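YaeQ family protein (Pseudomonas syringae pv. tomato, PDB 2OT9) is of unknown function but belongs to the YaeQ family of the PDDEXK nuclease-like clan and in this crystal holds meso-tartaric acid in a pocket. Local coordinates at residues E37-V42 with L137-D143; N52-G58 with L69-S73; V78-V84 with R98-L104. All blocks are in the same frame, centred on the assembly; numbering follows the deposited sequence.

Contact 1 of 3, residues E37-V42 with L137-D143; sequences EERMTV and LEVLAKD. With SRT (S,R meso-tartaric acid), chain C.
This is a helix-on-helix contact in which Glu38 and Thr41, near the start of helix 37-49, pack on Leu137 and Ala141 at the end of helix 134-141. The two axes come within 8.8 Å and cross at 96°. The closest backbones are at Glu38 and Ala141. The small Ala141 side chain permits this: its CB lies 3.3 Å from Thr41 OG1 and reaches the CA of Glu38.

Thr41 CG2 stands anti to the backbone N and meets Leu137 CD1 and Leu140 CB. Its OG1 lies beside the backbone N (chi1 -61°) and donates to Glu37 O over 2.8 Å. Thr41 N reaches the same oxygen from the opposite face of its plane, so Glu37 O is gripped twice. Leu137 puts both methyls against Val42 CG2, with CD1 at 3.7 Å. Glu38 CG rests against Ala141 CB, and the bend at chi2 turns the carboxylate so that OE2 comes near Glu138 CG.

Beyond the helix end, Asp143 N makes a weak hydrogen bond of 3.4 Å to Glu37 OE1. Glu37 OE2 has a further weak hydrogen bond to Met144 N. Arg39 points away from helix 134-141. Its NH2 donates to tartrate O1 over 2.8 Å, with O1 in the plane of the guanidinium.

The joint is mostly apolar at its centre, with the Thr41 hydroxyl satisfied inside its own helix, and acidic at its margin. Glu38 OE2 and Glu138 OE2 are 5.2 Å apart, and the like charges would probably disfavour a closer approach. The same helical turn offers Thr41 to the packing and Arg39 to the ligand.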
loop_
_atom_site.group_PDB
_atom_site.type_symbol
_atom_site.label_atom_id
_atom_site.label_comp_id
_atom_site.label_asym_id
_atom_site.label_seq_id
_atom_site.Cartn_x
_atom_site.Cartn_y
_atom_site.Cartn_z
ATOM N N GLU A 37 -3.180 11.403 -6.472
ATOM C CA GLU A 37 -1.759 11.331 -6.092
ATOM C C GLU A 37 -1.607 10.678 -4.719
ATOM O O GLU A 37 -0.688 9.893 -4.509
ATOM C CB GLU A 37 -1.110 12.731 -6.094
ATOM C CG GLU A 37 -0.850 13.267 -7.485
ATOM C CD GLU A 37 -0.488 14.763 -7.502
ATOM O OE1 GLU A 37 -1.013 15.550 -6.672
ATOM O OE2 GLU A 37 0.323 15.143 -8.367
ATOM N N GLU A 38 -2.513 11.002 -3.792
ATOM C CA GLU A 38 -2.502 10.392 -2.461
ATOM C C GLU A 38 -2.686 8.870 -2.510
ATOM O O GLU A 38 -1.967 8.123 -1.847
ATOM C CB GLU A 38 -3.570 11.047 -1.575
ATOM C CG GLU A 38 -3.184 12.455 -1.067
ATOM C CD GLU A 38 -3.487 13.592 -2.048
ATOM O OE1 GLU A 38 -4.113 13.372 -3.133
ATOM O OE2 GLU A 38 -3.099 14.741 -1.715
ATOM N N ARG A 39 -3.649 8.410 -3.298
ATOM C CA ARG A 39 -3.901 6.963 -3.423
ATOM C C ARG A 39 -2.687 6.246 -3.995
ATOM O O ARG A 39 -2.227 5.244 -3.456
ATOM C CB ARG A 39 -5.148 6.705 -4.290
ATOM C CG ARG A 39 -5.474 5.204 -4.439
ATOM C CD ARG A 39 -6.823 4.979 -5.143
ATOM N NE ARG A 39 -7.923 5.409 -4.290
ATOM C CZ ARG A 39 -8.542 4.637 -3.398
ATOM N NH1 ARG A 39 -8.213 3.358 -3.281
ATOM N NH2 ARG A 39 -9.534 5.135 -2.654
HETATM N N MSE A 40 -2.151 6.768 -5.093
HETATM C CA MSE A 40 -0.929 6.219 -5.668
HETATM C C MSE A 40 0.212 6.172 -4.650
HETATM O O MSE A 40 0.916 5.165 -4.542
HETATM C CB MSE A 40 -0.496 7.037 -6.886
HETATM C CG MSE A 40 0.945 6.707 -7.277
HETATM SE SE MSE A 40 1.282 7.124 -9.137
HETATM C CE MSE A 40 0.053 5.813 -9.816
ATOM N N THR A 41 0.394 7.256 -3.904
ATOM C CA THR A 41 1.435 7.317 -2.884
ATOM C C THR A 41 1.261 6.250 -1.805
ATOM O O THR A 41 2.238 5.645 -1.369
ATOM C CB THR A 41 1.513 8.729 -2.283
ATOM O OG1 THR A 41 1.839 9.643 -3.350
ATOM C CG2 THR A 41 2.560 8.805 -1.174
ATOM N N VAL A 42 0.020 6.002 -1.392
ATOM C CA VAL A 42 -0.238 4.911 -0.449
ATOM C C VAL A 42 0.157 3.553 -1.067
ATOM O O VAL A 42 0.764 2.716 -0.385
ATOM C CB VAL A 42 -1.700 4.901 0.056
ATOM C CG1 VAL A 42 -1.889 3.794 1.090
ATOM C CG2 VAL A 42 -2.036 6.257 0.737
ATOM N N LEU A 137 1.120 12.052 4.381
ATOM C CA LEU A 137 0.677 11.577 3.092
ATOM C C LEU A 137 0.570 12.760 2.137
ATOM O O LEU A 137 1.039 12.682 1.008
ATOM C CB LEU A 137 -0.665 10.838 3.208
ATOM C CG LEU A 137 -1.281 10.357 1.905
ATOM C CD1 LEU A 137 -0.268 9.467 1.154
ATOM C CD2 LEU A 137 -2.565 9.599 2.219
ATOM N N GLU A 138 -0.009 13.864 2.596
ATOM C CA GLU A 138 -0.165 15.030 1.712
ATOM C C GLU A 138 1.171 15.608 1.254
ATOM O O GLU A 138 1.328 15.967 0.077
ATOM C CB GLU A 138 -1.062 16.096 2.342
ATOM C CG GLU A 138 -2.546 15.737 2.143
ATOM C CD GLU A 138 -3.494 16.797 2.684
ATOM O OE1 GLU A 138 -3.054 17.948 2.899
ATOM O OE2 GLU A 138 -4.684 16.469 2.884
ATOM N N VAL A 139 2.126 15.665 2.182
ATOM C CA VAL A 139 3.502 16.084 1.891
ATOM C C VAL A 139 4.170 15.184 0.846
ATOM O O VAL A 139 4.786 15.679 -0.106
ATOM C CB VAL A 139 4.354 16.062 3.173
ATOM C CG1 VAL A 139 5.846 16.115 2.836
ATOM C CG2 VAL A 139 3.969 17.188 4.111
ATOM N N LEU A 140 4.075 13.867 1.042
ATOM C CA LEU A 140 4.654 12.900 0.104
ATOM C C LEU A 140 4.037 12.942 -1.288
ATOM O O LEU A 140 4.757 12.853 -2.284
ATOM C CB LEU A 140 4.621 11.466 0.665
ATOM C CG LEU A 140 5.665 11.172 1.746
ATOM C CD1 LEU A 140 5.321 9.872 2.478
ATOM C CD2 LEU A 140 7.083 11.088 1.153
ATOM N N ALA A 141 2.717 13.116 -1.346
ATOM C CA ALA A 141 1.944 12.941 -2.575
ATOM C C ALA A 141 1.859 14.187 -3.474
ATOM O O ALA A 141 1.785 14.076 -4.699
ATOM C CB ALA A 141 0.514 12.455 -2.203
ATOM N N LYS A 142 1.862 15.361 -2.840
ATOM C CA LYS A 142 1.606 16.650 -3.468
ATOM C C LYS A 142 2.473 16.852 -4.699
ATOM O O LYS A 142 3.691 16.710 -4.606
ATOM C CB LYS A 142 1.936 17.749 -2.448
ATOM C CG LYS A 142 1.583 19.153 -2.869
ATOM C CD LYS A 142 1.535 20.046 -1.634
ATOM C CE LYS A 142 2.869 20.068 -0.865
ATOM N NZ LYS A 142 2.767 19.874 0.616
ATOM N N ASP A 143 1.848 17.138 -5.840
ATOM C CA ASP A 143 2.569 17.470 -7.088
ATOM C C ASP A 143 3.609 16.425 -7.497
ATOM O O ASP A 143 4.721 16.750 -7.948
ATOM C CB ASP A 143 3.229 18.830 -6.951
ATOM C CG ASP A 143 2.216 19.946 -6.799
ATOM O OD1 ASP A 143 1.086 19.817 -7.338
ATOM O OD2 ASP A 143 2.549 20.957 -6.146
HETATM O O1 SRT C . -10.808 3.194 -1.057
HETATM O O11 SRT C . -12.809 2.653 -1.739
HETATM C C1 SRT C . -11.571 2.663 -1.877
HETATM C C2 SRT C . -10.911 1.998 -3.057
HETATM O O2 SRT C . -11.412 2.368 -4.352
HETATM C C3 SRT C . -11.006 0.510 -2.817
HETATM O O3 SRT C . -9.934 0.251 -1.905
HETATM C C4 SRT C . -10.888 -0.291 -4.099
HETATM O O4 SRT C . -10.038 0.000 -4.983
HETATM O O41 SRT C . -11.675 -1.251 -4.234
#

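Contact 2 of 3, residues N52-G58 with L69-S73; sequences NEQLAFG and LWEKS
Ala56 O is met by three groups of strand 69-72. Trp70 N donates to it over 2.9 Å. Leu69 CA makes a CA-H...O contact with it at 3.4 Å. Trp70 CD1 also brings the edge of the indole toward it. In return Ala56 N donates to Trp70 O over 2.9 Å. The two bonds define an antiparallel hydrogen-bonded pair, and both are fairly straight.

Trp70 CG sits between its backbone N and carbonyl carbon (chi1 48°), and the indole leans across toward the end of strand 55-57, with NE1 near Gly58 CA. A water in the ring plane accepts from Trp70 NE1 and donates to Phe57 O, tying the ring edge to the neighbouring strand. Lys72 CE lies 3.3 Å above the centre of the indole, and Lys72 NZ goes on to a salt bridge with Asp76.

On the other face of the sheet, Phe57 and Leu69 lie side by side and point the same way. Leu69 CD2 is 3.8 Å from Phe57 CE1. Leu55 CD1 packs nearby, against the Trp70 carbonyl. Helix 37-49 covers this face through Tyr47 and Ala46.

In the type I turn that leads into strand 55-57, Asn52 OD1 accepts from Gln54 N over 2.8 Å, an Asx turn. The Asn52 amide stacks on the carboxylate at the end of the extended Glu71 chain, with the planes 21° apart. A second water donates to Glu71 OE2 over 2.7 Å and accepts from Gln54 NE2. The whole is a beta hairpin at the edge of the mixed sheet, with strand 55-57 outermost.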
loop_
_atom_site.group_PDB
_atom_site.type_symbol
_atom_site.label_atom_id
_atom_site.label_comp_id
_atom_site.label_asym_id
_atom_site.label_seq_id
_atom_site.Cartn_x
_atom_site.Cartn_y
_atom_site.Cartn_z
ATOM N N ASN A 52 8.736 -7.627 -2.002
ATOM C CA ASN A 52 9.127 -8.990 -2.350
ATOM C C ASN A 52 9.390 -8.914 -3.860
ATOM O O ASN A 52 8.761 -8.101 -4.555
ATOM C CB ASN A 52 7.939 -9.924 -2.030
ATOM C CG ASN A 52 8.257 -11.371 -2.201
ATOM O OD1 ASN A 52 8.169 -11.911 -3.309
ATOM N ND2 ASN A 52 8.611 -12.036 -1.100
ATOM N N GLU A 53 10.312 -9.716 -4.384
ATOM C CA GLU A 53 10.506 -9.753 -5.847
ATOM C C GLU A 53 9.217 -10.146 -6.587
ATOM O O GLU A 53 9.038 -9.796 -7.753
ATOM C CB GLU A 53 11.664 -10.676 -6.258
ATOM C CG GLU A 53 11.641 -12.047 -5.608
ATOM C CD GLU A 53 12.622 -13.041 -6.243
ATOM O OE1 GLU A 53 13.238 -12.717 -7.287
ATOM O OE2 GLU A 53 12.768 -14.153 -5.686
ATOM N N GLN A 54 8.328 -10.859 -5.900
ATOM C CA GLN A 54 7.080 -11.346 -6.499
ATOM C C GLN A 54 5.890 -10.421 -6.292
ATOM O O GLN A 54 4.786 -10.719 -6.776
ATOM C CB GLN A 54 6.727 -12.739 -5.984
ATOM C CG GLN A 54 7.424 -13.874 -6.726
ATOM C CD GLN A 54 8.863 -14.052 -6.321
ATOM O OE1 GLN A 54 9.747 -14.178 -7.176
ATOM N NE2 GLN A 54 9.118 -14.080 -5.010
ATOM N N LEU A 55 6.095 -9.329 -5.562
ATOM C CA LEU A 55 5.043 -8.341 -5.370
ATOM C C LEU A 55 4.859 -7.510 -6.650
ATOM O O LEU A 55 5.830 -7.012 -7.214
ATOM C CB LEU A 55 5.396 -7.439 -4.180
ATOM C CG LEU A 55 4.368 -6.414 -3.706
ATOM C CD1 LEU A 55 3.072 -7.098 -3.218
ATOM C CD2 LEU A 55 4.982 -5.564 -2.609
ATOM N N ALA A 56 3.618 -7.362 -7.101
ATOM C CA ALA A 56 3.311 -6.571 -8.289
ATOM C C ALA A 56 2.153 -5.626 -8.018
ATOM O O ALA A 56 1.286 -5.920 -7.182
ATOM C CB ALA A 56 2.977 -7.486 -9.461
ATOM N N PHE A 57 2.126 -4.496 -8.726
ATOM C CA PHE A 57 0.945 -3.625 -8.692
ATOM C C PHE A 57 -0.188 -4.256 -9.488
ATOM O O PHE A 57 0.033 -4.790 -10.572
ATOM C CB PHE A 57 1.263 -2.210 -9.211
ATOM C CG PHE A 57 2.212 -1.442 -8.327
ATOM C CD1 PHE A 57 1.752 -0.784 -7.199
ATOM C CD2 PHE A 57 3.574 -1.404 -8.614
ATOM C CE1 PHE A 57 2.641 -0.078 -6.373
ATOM C CE2 PHE A 57 4.465 -0.714 -7.796
ATOM C CZ PHE A 57 3.998 -0.041 -6.679
ATOM N N GLY A 58 -1.394 -4.223 -8.929
ATOM C CA GLY A 58 -2.575 -4.677 -9.639
ATOM C C GLY A 58 -3.181 -3.496 -10.367
ATOM O O GLY A 58 -2.585 -2.411 -10.416
ATOM N N LEU A 69 -2.245 -4.061 -4.762
ATOM C CA LEU A 69 -1.018 -4.841 -4.951
ATOM C C LEU A 69 -1.246 -6.308 -4.579
ATOM O O LEU A 69 -2.102 -6.632 -3.733
ATOM C CB LEU A 69 0.136 -4.289 -4.107
ATOM C CG LEU A 69 0.551 -2.814 -4.115
ATOM C CD1 LEU A 69 -0.307 -1.991 -3.153
ATOM C CD2 LEU A 69 2.024 -2.699 -3.710
ATOM N N TRP A 70 -0.478 -7.200 -5.195
ATOM C CA TRP A 70 -0.519 -8.598 -4.793
ATOM C C TRP A 70 0.779 -9.337 -5.036
ATOM O O TRP A 70 1.526 -9.030 -5.961
ATOM C CB TRP A 70 -1.704 -9.387 -5.392
ATOM C CG TRP A 70 -1.937 -9.244 -6.860
ATOM C CD1 TRP A 70 -1.147 -8.594 -7.770
ATOM C CD2 TRP A 70 -3.041 -9.791 -7.606
ATOM N NE1 TRP A 70 -1.703 -8.691 -9.026
ATOM C CE2 TRP A 70 -2.864 -9.412 -8.953
ATOM C CE3 TRP A 70 -4.165 -10.550 -7.261
ATOM C CZ2 TRP A 70 -3.768 -9.774 -9.958
ATOM C CZ3 TRP A 70 -5.069 -10.912 -8.266
ATOM C CH2 TRP A 70 -4.861 -10.523 -9.595
ATOM N N GLU A 71 1.046 -10.293 -4.158
ATOM C CA GLU A 71 2.165 -11.198 -4.318
ATOM C C GLU A 71 1.568 -12.559 -4.655
ATOM O O GLU A 71 0.725 -13.071 -3.909
ATOM C CB GLU A 71 2.952 -11.264 -3.011
ATOM C CG GLU A 71 4.199 -12.141 -3.035
ATOM C CD GLU A 71 4.779 -12.374 -1.646
ATOM O OE1 GLU A 71 4.511 -11.581 -0.723
ATOM O OE2 GLU A 71 5.519 -13.357 -1.471
ATOM N N LYS A 72 1.985 -13.125 -5.783
ATOM C CA LYS A 72 1.520 -14.450 -6.202
ATOM C C LYS A 72 2.637 -15.483 -6.221
ATOM O O LYS A 72 3.809 -15.147 -6.414
ATOM C CB LYS A 72 0.895 -14.391 -7.588
ATOM C CG LYS A 72 -0.376 -13.579 -7.656
ATOM C CD LYS A 72 -0.937 -13.713 -9.051
ATOM C CE LYS A 72 -2.133 -12.853 -9.250
ATOM N NZ LYS A 72 -2.864 -13.356 -10.442
ATOM N N SER A 73 2.262 -16.744 -6.033
ATOM C CA SER A 73 3.208 -17.842 -6.140
ATOM C C SER A 73 3.543 -18.070 -7.608
ATOM O O SER A 73 2.870 -17.537 -8.495
ATOM C CB SER A 73 2.577 -19.112 -5.572
ATOM O OG SER A 73 1.585 -19.610 -6.451
HETATM O O HOH W 1 6.684 -15.021 -3.253
HETATM O O HOH W 2 -0.539 -7.499 -11.367
#

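Contact 3 of 3, residues V78-V84 with R98-L104; sequences VLHWIEV and RTERTSL. With SRT (S,R meso-tartaric acid), chain C.
His80 CG is anti to its backbone N (chi1 -165°), and the extended Arg101 chain lies beside the ring and points the same way. Arg101 CD makes a CH-pi contact with one ring face, 3.8 Å from the centroid, and Ile82 CG1 covers the other face. Arg101 O lies in the ring plane at the edge, where His80 ND1 makes a weak but straight hydrogen bond to it.

Arg101 O also accepts from Trp81 N over 2.9 Å and from Thr99 OG1 over 2.8 Å, the latter from above the carbonyl plane. The ladder continues with Ser103 N to Trp81 O at 2.8 Å and Glu83 N to Ser103 O at 2.9 Å.

Trp81, next in the strand, has its ring on the opposite face of the sheet. Its CZ3 sits 3.6 Å above the centre of the Arg98 guanidinium, but the planes are 58° apart. Arg98 NH2 donates a hydrogen bond to Asp65 O. Trp81 NE1 donates to Glu83 OE2, which is also salt-bridged to Arg91. At the strand end, Val84 O accepts from tartrate O3 over 2.7 Å.

Helix 89-96 connects the two parallel strands in a beta-alpha-beta unit and packs on the face that carries Trp81 and Thr102. Strand 69-72 borders 78-84, and strand 127-131 borders 101-106.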
loop_
_atom_site.group_PDB
_atom_site.type_symbol
_atom_site.label_atom_id
_atom_site.label_comp_id
_atom_site.label_asym_id
_atom_site.label_seq_id
_atom_site.Cartn_x
_atom_site.Cartn_y
_atom_site.Cartn_z
ATOM N N VAL A 78 -2.515 -16.509 -4.787
ATOM C CA VAL A 78 -2.220 -15.286 -4.052
ATOM C C VAL A 78 -1.637 -15.602 -2.682
ATOM O O VAL A 78 -2.247 -16.310 -1.889
ATOM C CB VAL A 78 -3.467 -14.383 -3.926
ATOM C CG1 VAL A 78 -3.101 -13.042 -3.293
ATOM C CG2 VAL A 78 -4.130 -14.174 -5.309
ATOM N N LEU A 79 -0.444 -15.078 -2.420
ATOM C CA LEU A 79 0.183 -15.128 -1.101
ATOM C C LEU A 79 -0.237 -13.917 -0.261
ATOM O O LEU A 79 -0.420 -14.017 0.958
ATOM C CB LEU A 79 1.721 -15.158 -1.249
ATOM C CG LEU A 79 2.307 -16.357 -2.027
ATOM C CD1 LEU A 79 3.815 -16.350 -2.078
ATOM C CD2 LEU A 79 1.828 -17.650 -1.433
ATOM N N HIS A 80 -0.398 -12.766 -0.912
ATOM C CA HIS A 80 -0.636 -11.520 -0.192
ATOM C C HIS A 80 -1.508 -10.635 -1.055
ATOM O O HIS A 80 -1.173 -10.358 -2.202
ATOM C CB HIS A 80 0.715 -10.838 0.147
ATOM C CG HIS A 80 0.638 -9.738 1.175
ATOM N ND1 HIS A 80 -0.469 -9.507 1.968
ATOM C CD2 HIS A 80 1.573 -8.842 1.578
ATOM C CE1 HIS A 80 -0.222 -8.501 2.789
ATOM N NE2 HIS A 80 1.011 -8.085 2.576
ATOM N N TRP A 81 -2.640 -10.217 -0.493
ATOM C CA TRP A 81 -3.602 -9.352 -1.168
ATOM C C TRP A 81 -3.602 -8.005 -0.450
ATOM O O TRP A 81 -3.995 -7.927 0.708
ATOM C CB TRP A 81 -5.004 -9.988 -1.084
ATOM C CG TRP A 81 -6.092 -9.280 -1.858
ATOM C CD1 TRP A 81 -6.741 -8.127 -1.501
ATOM C CD2 TRP A 81 -6.695 -9.711 -3.093
ATOM N NE1 TRP A 81 -7.692 -7.798 -2.448
ATOM C CE2 TRP A 81 -7.692 -8.760 -3.428
ATOM C CE3 TRP A 81 -6.498 -10.813 -3.941
ATOM C CZ2 TRP A 81 -8.468 -8.865 -4.589
ATOM C CZ3 TRP A 81 -7.280 -10.918 -5.097
ATOM C CH2 TRP A 81 -8.241 -9.940 -5.411
ATOM N N ILE A 82 -3.175 -6.942 -1.139
ATOM C CA ILE A 82 -3.069 -5.633 -0.496
ATOM C C ILE A 82 -4.026 -4.614 -1.094
ATOM O O ILE A 82 -3.972 -4.321 -2.294
ATOM C CB ILE A 82 -1.631 -5.080 -0.584
ATOM C CG1 ILE A 82 -0.631 -6.156 -0.144
ATOM C CG2 ILE A 82 -1.485 -3.801 0.268
ATOM C CD1 ILE A 82 0.860 -5.757 -0.204
ATOM N N GLU A 83 -4.877 -4.037 -0.253
ATOM C CA GLU A 83 -5.711 -2.916 -0.698
ATOM C C GLU A 83 -5.243 -1.609 -0.076
ATOM O O GLU A 83 -4.481 -1.606 0.897
ATOM C CB GLU A 83 -7.177 -3.154 -0.317
ATOM C CG GLU A 83 -7.814 -4.377 -0.983
ATOM C CD GLU A 83 -8.042 -4.229 -2.505
ATOM O OE1 GLU A 83 -7.529 -3.273 -3.161
ATOM O OE2 GLU A 83 -8.734 -5.100 -3.053
ATOM N N VAL A 84 -5.706 -0.500 -0.644
ATOM C CA VAL A 84 -5.470 0.824 -0.067
ATOM C C VAL A 84 -6.803 1.580 -0.014
ATOM O O VAL A 84 -7.703 1.314 -0.814
ATOM C CB VAL A 84 -4.372 1.647 -0.823
ATOM C CG1 VAL A 84 -3.053 0.835 -0.944
ATOM C CG2 VAL A 84 -4.853 2.084 -2.189
ATOM N N ARG A 98 -9.463 -15.370 -0.881
ATOM C CA ARG A 98 -8.645 -15.622 -2.079
ATOM C C ARG A 98 -7.129 -15.709 -1.791
ATOM O O ARG A 98 -6.361 -16.088 -2.680
ATOM C CB ARG A 98 -8.912 -14.550 -3.154
ATOM C CG ARG A 98 -10.178 -14.753 -3.992
ATOM C CD ARG A 98 -10.392 -13.648 -5.049
ATOM N NE ARG A 98 -9.528 -13.799 -6.232
ATOM C CZ ARG A 98 -9.480 -12.945 -7.261
ATOM N NH1 ARG A 98 -8.652 -13.172 -8.272
ATOM N NH2 ARG A 98 -10.254 -11.863 -7.293
ATOM N N THR A 99 -6.718 -15.420 -0.552
ATOM C CA THR A 99 -5.293 -15.204 -0.196
ATOM C C THR A 99 -4.959 -15.783 1.187
ATOM O O THR A 99 -5.854 -16.012 2.005
ATOM C CB THR A 99 -4.990 -13.675 -0.197
ATOM O OG1 THR A 99 -3.592 -13.417 0.006
ATOM C CG2 THR A 99 -5.810 -12.957 0.874
ATOM N N GLU A 100 -3.675 -16.002 1.458
ATOM C CA GLU A 100 -3.228 -16.413 2.794
ATOM C C GLU A 100 -3.098 -15.202 3.738
ATOM O O GLU A 100 -3.196 -15.318 4.968
ATOM C CB GLU A 100 -1.877 -17.135 2.691
ATOM C CG GLU A 100 -1.348 -17.677 4.031
ATOM C CD GLU A 100 -0.633 -19.013 3.892
ATOM O OE1 GLU A 100 -1.184 -20.037 4.378
ATOM O OE2 GLU A 100 0.466 -19.033 3.290
ATOM N N ARG A 101 -2.849 -14.044 3.151
ATOM C CA ARG A 101 -2.655 -12.822 3.930
ATOM C C ARG A 101 -3.343 -11.688 3.223
ATOM O O ARG A 101 -3.188 -11.520 2.020
ATOM C CB ARG A 101 -1.166 -12.507 4.099
ATOM C CG ARG A 101 -0.918 -11.251 4.926
ATOM C CD ARG A 101 0.559 -11.025 5.190
ATOM N NE ARG A 101 0.678 -10.143 6.345
ATOM C CZ ARG A 101 0.790 -10.577 7.601
ATOM N NH1 ARG A 101 0.865 -9.701 8.577
ATOM N NH2 ARG A 101 0.840 -11.885 7.882
ATOM N N THR A 102 -4.120 -10.922 3.974
ATOM C CA THR A 102 -4.755 -9.732 3.440
ATOM C C THR A 102 -4.250 -8.534 4.222
ATOM O O THR A 102 -4.236 -8.561 5.458
ATOM C CB THR A 102 -6.280 -9.809 3.611
ATOM O OG1 THR A 102 -6.755 -10.990 2.991
ATOM C CG2 THR A 102 -6.990 -8.617 2.963
ATOM N N SER A 103 -3.849 -7.476 3.514
ATOM C CA SER A 103 -3.458 -6.254 4.197
ATOM C C SER A 103 -4.191 -5.071 3.616
ATOM O O SER A 103 -4.508 -5.044 2.440
ATOM C CB SER A 103 -1.935 -6.004 4.150
ATOM O OG SER A 103 -1.256 -7.064 4.814
ATOM N N LEU A 104 -4.424 -4.076 4.452
ATOM C CA LEU A 104 -4.993 -2.829 3.962
ATOM C C LEU A 104 -4.208 -1.675 4.553
ATOM O O LEU A 104 -4.042 -1.599 5.788
ATOM C CB LEU A 104 -6.466 -2.725 4.357
ATOM C CG LEU A 104 -7.112 -1.335 4.241
ATOM C CD1 LEU A 104 -7.183 -0.863 2.762
ATOM C CD2 LEU A 104 -8.498 -1.347 4.871
HETATM O O1 SRT C . -10.808 3.194 -1.057
HETATM O O11 SRT C . -12.809 2.653 -1.739
HETATM C C1 SRT C . -11.571 2.663 -1.877
HETATM C C2 SRT C . -10.911 1.998 -3.057
HETATM O O2 SRT C . -11.412 2.368 -4.352
HETATM C C3 SRT C . -11.006 0.510 -2.817
HETATM O O3 SRT C . -9.934 0.251 -1.905
HETATM C C4 SRT C . -10.888 -0.291 -4.099
HETATM O O4 SRT C . -10.038 0.000 -4.983
HETATM O O41 SRT C . -11.675 -1.251 -4.234
#

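Contacts 2 and 3 belong to the same sheet. Strands 69-72 and 78-84 are neighbours, so the edge hairpin passes directly into the parallel pair; their centres are 10 Å apart. Contact 2 is a surface contact, with waters bridging its polar ends. Contact 3 is partly buried and relies on a longer backbone ladder with ring packing. Contact 1 joins two helices, is also partly buried, and is mainly side-chain packing. It lies across the chain centre from both. Contacts 1 and 3 nevertheless meet at the tartrate pocket, where Arg39 and Val84 both bind the ligand. Val42 also packs on Val84. Helix 37-49 links contact 1 to the hairpin of contact 2.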